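Local coordinates for protein glucose-1-phosphate uridylyltransferase (Sphingomonas elodea, PDB 2UX8) that probably makes UDP-glucose and diphosphate from UTP and alpha-D-glucose 1-phosphate, the sugar phosphate bound in this crystal, at residues 187-199 / 243-256. Residues are numbered along the deposited sequence; the frame is centred on the assembly and turned at random.
With G1P (1-O-phosphono-alpha-D-glucopyranose), chain K.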
ATOM      1  N   GLN C 187       8.809   4.894  49.123  1.00 63.87           N
ATOM      2  CA  GLN C 187       9.798   4.448  48.143  1.00 64.19           C
ATOM      3  C   GLN C 187      10.436   3.195  48.702  1.00 64.10           C
ATOM      4  O   GLN C 187      10.798   3.152  49.870  1.00 64.93           O
ATOM      5  CB  GLN C 187      10.900   5.478  47.930  1.00 67.75           C
ATOM      6  CG  GLN C 187      10.439   6.867  47.563  1.00 69.56           C
ATOM      7  CD  GLN C 187      11.618   7.799  47.352  1.00 73.33           C
ATOM      8  OE1 GLN C 187      12.285   7.746  46.318  1.00 74.86           O
ATOM      9  NE2 GLN C 187      11.898   8.644  48.346  1.00 74.79           N
ATOM     10  N   ASP C 188      10.573   2.177  47.868  1.00 64.75           N
ATOM     11  CA  ASP C 188      11.170   0.921  48.289  1.00 64.54           C
ATOM     12  C   ASP C 188      12.196   0.529  47.238  1.00 64.20           C
ATOM     13  O   ASP C 188      12.012  -0.426  46.479  1.00 64.52           O
ATOM     14  CB  ASP C 188      10.078  -0.146  48.433  1.00 72.81           C
ATOM     15  CG  ASP C 188      10.638  -1.539  48.633  1.00 75.16           C
ATOM     16  OD1 ASP C 188      11.588  -1.700  49.429  1.00 77.52           O
ATOM     17  OD2 ASP C 188      10.114  -2.483  48.000  1.00 77.87           O
ATOM     18  N   GLY C 189      13.280   1.294  47.195  1.00 62.10           N
ATOM     19  CA  GLY C 189      14.332   1.034  46.232  1.00 61.32           C
ATOM     20  C   GLY C 189      14.035   1.676  44.890  1.00 60.92           C
ATOM     21  O   GLY C 189      14.158   2.888  44.727  1.00 60.85           O
ATOM     22  N   VAL C 190      13.626   0.852  43.932  1.00 46.60           N
ATOM     23  CA  VAL C 190      13.310   1.301  42.582  1.00 45.58           C
ATOM     24  C   VAL C 190      11.828   1.649  42.442  1.00 45.42           C
ATOM     25  O   VAL C 190      11.429   2.413  41.559  1.00 44.77           O
ATOM     26  CB  VAL C 190      13.708   0.198  41.566  1.00 48.83           C
ATOM     27  CG1 VAL C 190      12.583  -0.075  40.585  1.00 47.75           C
ATOM     28  CG2 VAL C 190      14.976   0.611  40.844  1.00 48.79           C
ATOM     29  N   LEU C 191      11.019   1.087  43.327  1.00 49.89           N
ATOM     30  CA  LEU C 191       9.589   1.327  43.314  1.00 50.02           C
ATOM     31  C   LEU C 191       9.244   2.539  44.141  1.00 50.28           C
ATOM     32  O   LEU C 191      10.004   2.946  45.018  1.00 50.67           O
ATOM     33  CB  LEU C 191       8.842   0.119  43.873  1.00 63.20           C
ATOM     34  CG  LEU C 191       8.990  -1.145  43.033  1.00 63.89           C
ATOM     35  CD1 LEU C 191       8.384  -2.339  43.751  1.00 63.61           C
ATOM     36  CD2 LEU C 191       8.327  -0.905  41.690  1.00 64.21           C
ATOM     37  N   THR C 192       8.084   3.109  43.855  1.00 49.88           N
ATOM     38  CA  THR C 192       7.610   4.271  44.567  1.00 49.97           C
ATOM     39  C   THR C 192       6.094   4.330  44.387  1.00 51.37           C
ATOM     40  O   THR C 192       5.595   4.393  43.271  1.00 51.99           O
ATOM     41  CB  THR C 192       8.330   5.555  44.050  1.00 46.24           C
ATOM     42  OG1 THR C 192       7.385   6.615  43.899  1.00 44.91           O
ATOM     43  CG2 THR C 192       9.045   5.292  42.726  1.00 45.21           C
ATOM     44  N   GLU C 193       5.368   4.260  45.497  1.00 50.12           N
ATOM     45  CA  GLU C 193       3.910   4.286  45.483  1.00 51.48           C
ATOM     46  C   GLU C 193       3.303   5.513  44.820  1.00 51.73           C
ATOM     47  O   GLU C 193       3.732   6.637  45.066  1.00 51.63           O
ATOM     48  CB  GLU C 193       3.383   4.189  46.915  1.00 88.66           C
ATOM     49  CG  GLU C 193       3.330   2.779  47.467  1.00 91.45           C
ATOM     50  CD  GLU C 193       3.205   2.746  48.975  1.00 94.83           C
ATOM     51  OE1 GLU C 193       2.668   3.714  49.556  1.00 95.10           O
ATOM     52  OE2 GLU C 193       3.639   1.742  49.577  1.00 95.91           O
ATOM     53  N   VAL C 194       2.300   5.292  43.979  1.00 62.17           N
ATOM     54  CA  VAL C 194       1.609   6.390  43.313  1.00 63.01           C
ATOM     55  C   VAL C 194       0.315   6.605  44.089  1.00 64.11           C
ATOM     56  O   VAL C 194      -0.557   5.737  44.113  1.00 64.43           O
ATOM     57  CB  VAL C 194       1.285   6.054  41.827  1.00 38.55           C
ATOM     58  CG1 VAL C 194       0.805   4.647  41.727  1.00 39.19           C
ATOM     59  CG2 VAL C 194       0.211   6.995  41.276  1.00 37.39           C
ATOM     60  N   LYS C 195       0.202   7.755  44.741  1.00 57.57           N
ATOM     61  CA  LYS C 195      -0.986   8.067  45.524  1.00 58.64           C
ATOM     62  C   LYS C 195      -1.958   8.906  44.713  1.00 59.05           C
ATOM     63  O   LYS C 195      -3.114   9.074  45.090  1.00 59.23           O
ATOM     64  CB  LYS C 195      -0.586   8.804  46.811  1.00104.03           C
ATOM     65  CG  LYS C 195       0.102   7.912  47.847  1.00104.39           C
ATOM     66  CD  LYS C 195       0.573   8.712  49.051  1.00105.38           C
ATOM     67  CE  LYS C 195       1.179   7.813  50.126  1.00108.15           C
ATOM     68  NZ  LYS C 195       1.825   8.599  51.228  1.00107.25           N
ATOM     69  N   GLY C 196      -1.485   9.428  43.590  1.00 70.14           N
ATOM     70  CA  GLY C 196      -2.336  10.239  42.749  1.00 71.28           C
ATOM     71  C   GLY C 196      -1.617  10.615  41.477  1.00 72.05           C
ATOM     72  O   GLY C 196      -0.395  10.489  41.380  1.00 72.43           O
ATOM     73  N   LEU C 197      -2.377  11.083  40.496  1.00 42.05           N
ATOM     74  CA  LEU C 197      -1.791  11.469  39.231  1.00 42.95           C
ATOM     75  C   LEU C 197      -2.702  12.386  38.453  1.00 43.77           C
ATOM     76  O   LEU C 197      -3.908  12.169  38.388  1.00 43.96           O
ATOM     77  CB  LEU C 197      -1.456  10.217  38.405  1.00 77.09           C
ATOM     78  CG  LEU C 197      -2.538   9.187  38.071  1.00 77.01           C
ATOM     79  CD1 LEU C 197      -1.872   7.936  37.521  1.00 76.02           C
ATOM     80  CD2 LEU C 197      -3.332   8.826  39.305  1.00 78.10           C
ATOM     81  N   VAL C 198      -2.117  13.428  37.880  1.00 73.86           N
ATOM     82  CA  VAL C 198      -2.868  14.378  37.079  1.00 75.68           C
ATOM     83  C   VAL C 198      -2.184  14.505  35.721  1.00 76.84           C
ATOM     84  O   VAL C 198      -0.954  14.590  35.643  1.00 77.23           O
ATOM     85  CB  VAL C 198      -2.933  15.756  37.761  1.00 67.91           C
ATOM     86  CG1 VAL C 198      -3.779  15.669  39.014  1.00 68.49           C
ATOM     87  CG2 VAL C 198      -1.538  16.228  38.114  1.00 67.82           C
ATOM     88  N   GLU C 199      -2.981  14.497  34.657  1.00 57.60           N
ATOM     89  CA  GLU C 199      -2.474  14.610  33.283  1.00 59.06           C
ATOM     90  C   GLU C 199      -2.004  16.050  33.099  1.00 60.15           C
ATOM     91  O   GLU C 199      -2.692  16.933  33.495  1.00 60.30           O
ATOM     92  CB  GLU C 199      -3.613  14.334  32.290  1.00102.40           C
ATOM     93  CG  GLU C 199      -3.305  13.356  31.160  1.00101.82           C
ATOM     94  CD  GLU C 199      -1.944  13.558  30.537  1.00101.63           C
ATOM     95  OE1 GLU C 199      -1.588  14.700  30.207  1.00100.65           O
ATOM     96  OE2 GLU C 199      -1.226  12.562  30.366  1.00101.63           O
ATOM     97  N   MET C 243      -6.484   5.269  35.151  1.00 59.47           N
ATOM     98  CA  MET C 243      -5.566   4.646  36.091  1.00 58.39           C
ATOM     99  C   MET C 243      -5.874   5.192  37.480  1.00 59.86           C
ATOM    100  O   MET C 243      -5.824   4.477  38.473  1.00 59.71           O
ATOM    101  CB  MET C 243      -4.134   4.972  35.717  1.00 46.86           C
ATOM    102  CG  MET C 243      -3.791   4.531  34.331  1.00 45.14           C
ATOM    103  SD  MET C 243      -2.050   4.663  34.034  1.00 42.46           S
ATOM    104  CE  MET C 243      -1.961   6.347  33.403  1.00 41.96           C
ATOM    105  N   GLN C 244      -6.176   6.485  37.509  1.00 71.17           N
ATOM    106  CA  GLN C 244      -6.555   7.234  38.699  1.00 72.56           C
ATOM    107  C   GLN C 244      -7.559   6.434  39.512  1.00 73.25           C
ATOM    108  O   GLN C 244      -7.337   6.105  40.679  1.00 73.26           O
ATOM    109  CB  GLN C 244      -7.227   8.524  38.237  1.00 87.67           C
ATOM    110  CG  GLN C 244      -6.456   9.783  38.482  1.00 88.48           C
ATOM    111  CD  GLN C 244      -6.480  10.158  39.931  1.00 90.34           C
ATOM    112  OE1 GLN C 244      -7.466   9.910  40.614  1.00 91.54           O
ATOM    113  NE2 GLN C 244      -5.407  10.771  40.413  1.00 90.96           N
ATOM    114  N   ARG C 245      -8.676   6.127  38.865  1.00 58.00           N
ATOM    115  CA  ARG C 245      -9.759   5.397  39.500  1.00 58.92           C
ATOM    116  C   ARG C 245      -9.347   4.076  40.083  1.00 59.27           C
ATOM    117  O   ARG C 245     -10.175   3.344  40.613  1.00 59.17           O
ATOM    118  CB  ARG C 245     -10.911   5.184  38.517  1.00 80.28           C
ATOM    119  CG  ARG C 245     -11.935   6.293  38.532  1.00 80.98           C
ATOM    120  CD  ARG C 245     -13.314   5.717  38.671  1.00 82.96           C
ATOM    121  NE  ARG C 245     -14.024   5.759  37.405  1.00 84.21           N
ATOM    122  CZ  ARG C 245     -14.691   4.734  36.897  1.00 84.55           C
ATOM    123  NH1 ARG C 245     -14.729   3.583  37.552  1.00 83.90           N
ATOM    124  NH2 ARG C 245     -15.326   4.865  35.740  1.00 83.95           N
ATOM    125  N   MET C 246      -8.066   3.761  39.981  1.00 79.98           N
ATOM    126  CA  MET C 246      -7.597   2.508  40.526  1.00 81.45           C
ATOM    127  C   MET C 246      -6.423   2.642  41.451  1.00 81.17           C
ATOM    128  O   MET C 246      -5.524   1.805  41.468  1.00 81.91           O
ATOM    129  CB  MET C 246      -7.298   1.515  39.413  1.00108.08           C
ATOM    130  CG  MET C 246      -8.552   1.064  38.700  1.00109.74           C
ATOM    131  SD  MET C 246      -8.397  -0.498  37.850  1.00110.92           S
ATOM    132  CE  MET C 246      -6.693  -0.807  38.003  1.00109.23           C
ATOM    133  N   ILE C 247      -6.440   3.714  42.228  1.00 80.88           N
ATOM    134  CA  ILE C 247      -5.396   3.938  43.209  1.00 80.52           C
ATOM    135  C   ILE C 247      -5.777   3.240  44.517  1.00 80.12           C
ATOM    136  O   ILE C 247      -4.963   2.565  45.140  1.00 79.74           O
ATOM    137  CB  ILE C 247      -5.227   5.437  43.521  1.00102.80           C
ATOM    138  CG1 ILE C 247      -4.916   6.215  42.250  1.00102.33           C
ATOM    139  CG2 ILE C 247      -4.092   5.644  44.501  1.00102.72           C
ATOM    140  CD1 ILE C 247      -4.977   7.710  42.429  1.00102.10           C
ATOM    141  N   GLY C 248      -7.028   3.402  44.917  1.00 72.27           N
ATOM    142  CA  GLY C 248      -7.471   2.848  46.175  1.00 71.69           C
ATOM    143  C   GLY C 248      -7.650   1.359  46.288  1.00 70.95           C
ATOM    144  O   GLY C 248      -7.817   0.871  47.388  1.00 71.29           O
ATOM    145  N   ASP C 249      -7.642   0.602  45.207  1.00 74.77           N
ATOM    146  CA  ASP C 249      -7.831  -0.806  45.454  1.00 73.60           C
ATOM    147  C   ASP C 249      -6.899  -1.793  44.793  1.00 72.02           C
ATOM    148  O   ASP C 249      -7.106  -2.998  44.873  1.00 72.81           O
ATOM    149  CB  ASP C 249      -9.306  -1.188  45.272  1.00127.18           C
ATOM    150  CG  ASP C 249      -9.695  -1.385  43.851  1.00127.18           C
ATOM    151  OD1 ASP C 249      -9.059  -2.219  43.187  1.00127.94           O
ATOM    152  OD2 ASP C 249     -10.656  -0.724  43.413  1.00127.18           O
ATOM    153  N   GLN C 250      -5.841  -1.286  44.176  1.00 75.43           N
ATOM    154  CA  GLN C 250      -4.848  -2.160  43.581  1.00 72.92           C
ATOM    155  C   GLN C 250      -3.462  -1.546  43.694  1.00 70.49           C
ATOM    156  O   GLN C 250      -3.302  -0.323  43.640  1.00 70.23           O
ATOM    157  CB  GLN C 250      -5.200  -2.478  42.128  1.00 75.24           C
ATOM    158  CG  GLN C 250      -5.561  -3.942  41.946  1.00 75.12           C
ATOM    159  CD  GLN C 250      -6.111  -4.272  40.572  1.00 75.15           C
ATOM    160  OE1 GLN C 250      -6.274  -5.441  40.229  1.00 74.18           O
ATOM    161  NE2 GLN C 250      -6.409  -3.248  39.785  1.00 74.99           N
ATOM    162  N   PRO C 251      -2.444  -2.395  43.904  1.00 41.27           N
ATOM    163  CA  PRO C 251      -1.042  -1.980  44.035  1.00 40.09           C
ATOM    164  C   PRO C 251      -0.639  -1.144  42.826  1.00 39.56           C
ATOM    165  O   PRO C 251      -0.684  -1.633  41.699  1.00 39.71           O
ATOM    166  CB  PRO C 251      -0.287  -3.308  44.049  1.00 23.29           C
ATOM    167  CG  PRO C 251      -1.260  -4.259  44.648  1.00 23.03           C
ATOM    168  CD  PRO C 251      -2.584  -3.858  44.043  1.00 23.96           C
ATOM    169  N   PHE C 252      -0.255   0.106  43.046  1.00 62.81           N
ATOM    170  CA  PHE C 252       0.152   0.938  41.932  1.00 62.04           C
ATOM    171  C   PHE C 252       1.491   1.584  42.244  1.00 61.35           C
ATOM    172  O   PHE C 252       1.610   2.385  43.168  1.00 61.36           O
ATOM    173  CB  PHE C 252      -0.923   1.977  41.636  1.00 52.03           C
ATOM    174  CG  PHE C 252      -0.950   2.409  40.207  1.00 52.92           C
ATOM    175  CD1 PHE C 252      -2.135   2.822  39.613  1.00 52.30           C
ATOM    176  CD2 PHE C 252       0.217   2.409  39.454  1.00 52.96           C
ATOM    177  CE1 PHE C 252      -2.157   3.230  38.285  1.00 52.98           C
ATOM    178  CE2 PHE C 252       0.206   2.815  38.129  1.00 52.74           C
ATOM    179  CZ  PHE C 252      -0.987   3.228  37.540  1.00 52.29           C
ATOM    180  N   HIS C 253       2.502   1.215  41.465  1.00 48.89           N
ATOM    181  CA  HIS C 253       3.845   1.724  41.680  1.00 47.83           C
ATOM    182  C   HIS C 253       4.509   2.327  40.459  1.00 47.49           C
ATOM    183  O   HIS C 253       4.194   1.984  39.316  1.00 47.38           O
ATOM    184  CB  HIS C 253       4.731   0.600  42.196  1.00 46.32           C
ATOM    185  CG  HIS C 253       4.179  -0.092  43.396  1.00 46.50           C
ATOM    186  ND1 HIS C 253       4.210   0.466  44.655  1.00 46.39           N
ATOM    187  CD2 HIS C 253       3.552  -1.283  43.527  1.00 45.83           C
ATOM    188  CE1 HIS C 253       3.627  -0.354  45.509  1.00 45.44           C
ATOM    189  NE2 HIS C 253       3.218  -1.422  44.849  1.00 44.10           N
ATOM    190  N   GLY C 254       5.446   3.229  40.729  1.00 57.32           N
ATOM    191  CA  GLY C 254       6.205   3.860  39.676  1.00 55.89           C
ATOM    192  C   GLY C 254       7.541   3.151  39.688  1.00 54.80           C
ATOM    193  O   GLY C 254       8.074   2.859  40.755  1.00 54.71           O
ATOM    194  N   VAL C 255       8.075   2.854  38.510  1.00 40.18           N
ATOM    195  CA  VAL C 255       9.356   2.179  38.410  1.00 39.22           C
ATOM    196  C   VAL C 255      10.388   3.096  37.766  1.00 39.00           C
ATOM    197  O   VAL C 255      10.122   3.710  36.737  1.00 38.85           O
ATOM    198  CB  VAL C 255       9.237   0.905  37.566  1.00 54.40           C
ATOM    199  CG1 VAL C 255      10.554   0.169  37.564  1.00 53.27           C
ATOM    200  CG2 VAL C 255       8.124   0.022  38.112  1.00 54.86           C
ATOM    201  N   THR C 256      11.559   3.210  38.381  1.00 44.85           N
ATOM    202  CA  THR C 256      12.599   4.042  37.808  1.00 44.79           C
ATOM    203  C   THR C 256      13.515   3.121  37.008  1.00 43.79           C
ATOM    204  O   THR C 256      13.942   2.068  37.483  1.00 43.52           O
ATOM    205  CB  THR C 256      13.376   4.816  38.891  1.00 44.93           C
ATOM    206  OG1 THR C 256      13.843   3.908  39.887  1.00 48.25           O
ATOM    207  CG2 THR C 256      12.475   5.847  39.547  1.00 45.66           C
TER
HETATM  208  C1  G1P K1290       1.211  10.389  27.455  0.60 60.19           C
HETATM  209  C2  G1P K1290       0.507  10.321  28.825  0.60 60.19           C
HETATM  210  C3  G1P K1290       1.287  11.195  29.822  0.60 60.19           C
HETATM  211  C4  G1P K1290       2.700  10.630  29.934  0.60 60.19           C
HETATM  212  C5  G1P K1290       3.354  10.685  28.534  0.60 60.19           C
HETATM  213  C6  G1P K1290       4.773  10.102  28.619  0.60 60.19           C
HETATM  214  O1  G1P K1290       1.175  11.752  26.976  0.60 60.19           O
HETATM  215  O2  G1P K1290      -0.825  10.811  28.688  0.60 60.19           O
HETATM  216  O3  G1P K1290       0.659  11.144  31.095  0.60 60.19           O
HETATM  217  O4  G1P K1290       3.448  11.423  30.855  0.60 60.19           O
HETATM  218  O5  G1P K1290       2.581   9.891  27.589  0.60 60.19           O
HETATM  219  O6  G1P K1290       5.402  10.131  27.335  0.60 60.19           O
HETATM  220  P   G1P K1290       1.732  11.832  25.453  0.60 60.19           P
HETATM  221  O1P G1P K1290       0.947  10.945  24.558  0.60 60.19           O
HETATM  222  O2P G1P K1290       1.644  13.348  24.945  0.60 60.19           O
HETATM  223  O3P G1P K1290       3.280  11.385  25.408  0.60 60.19           O
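Gly254 N donates to Thr192 O at 2.8 Å, nearly straight at 161°; strands 191-198 and 252-256 run antiparallel, their axes 139° apart. Near the turn, Val190 O is gripped twice, by Thr256 N and by Thr256 OG1 (3.3 Å), the hydroxyl lying in the carbonyl plane on a lone pair. Beyond the paired strands a side chain takes over: Gln244, bent at chi2 (-74°), brings NE2 to Leu197 O at 2.9 Å. Replacing Gln244 by alanine is likely to leave Leu197 O without this donor and to remove the part of the Leu197 cover that Gln244 CG supplies.

Apolar contacts lie at both ends of the interface. Leu191 CD2 lies alongside Val255 CG2 (3.7 Å), and helix 150-161 packs on Leu191 through Ala157 and Val161. Leu197 CD2 meets Ile247 CD1 at 3.7 Å. Between them, Glu193 CG touches the edge of the His253 ring, a non-ionic contact, since Glu193 OE2 stays 5.1 Å from His253 ND1.

Just past Leu197, Glu199 OE2 accepts from both O2 and O3 of glucose 1-phosphate. Backbone bonds, the side-chain donors Gln244 NE2 and Thr256 OG1, and the Leu191-Val255 and Leu197-Ile247 contacts together tie the strand leading to this sugar-binding residue into the nucleotidyltransferase sheet.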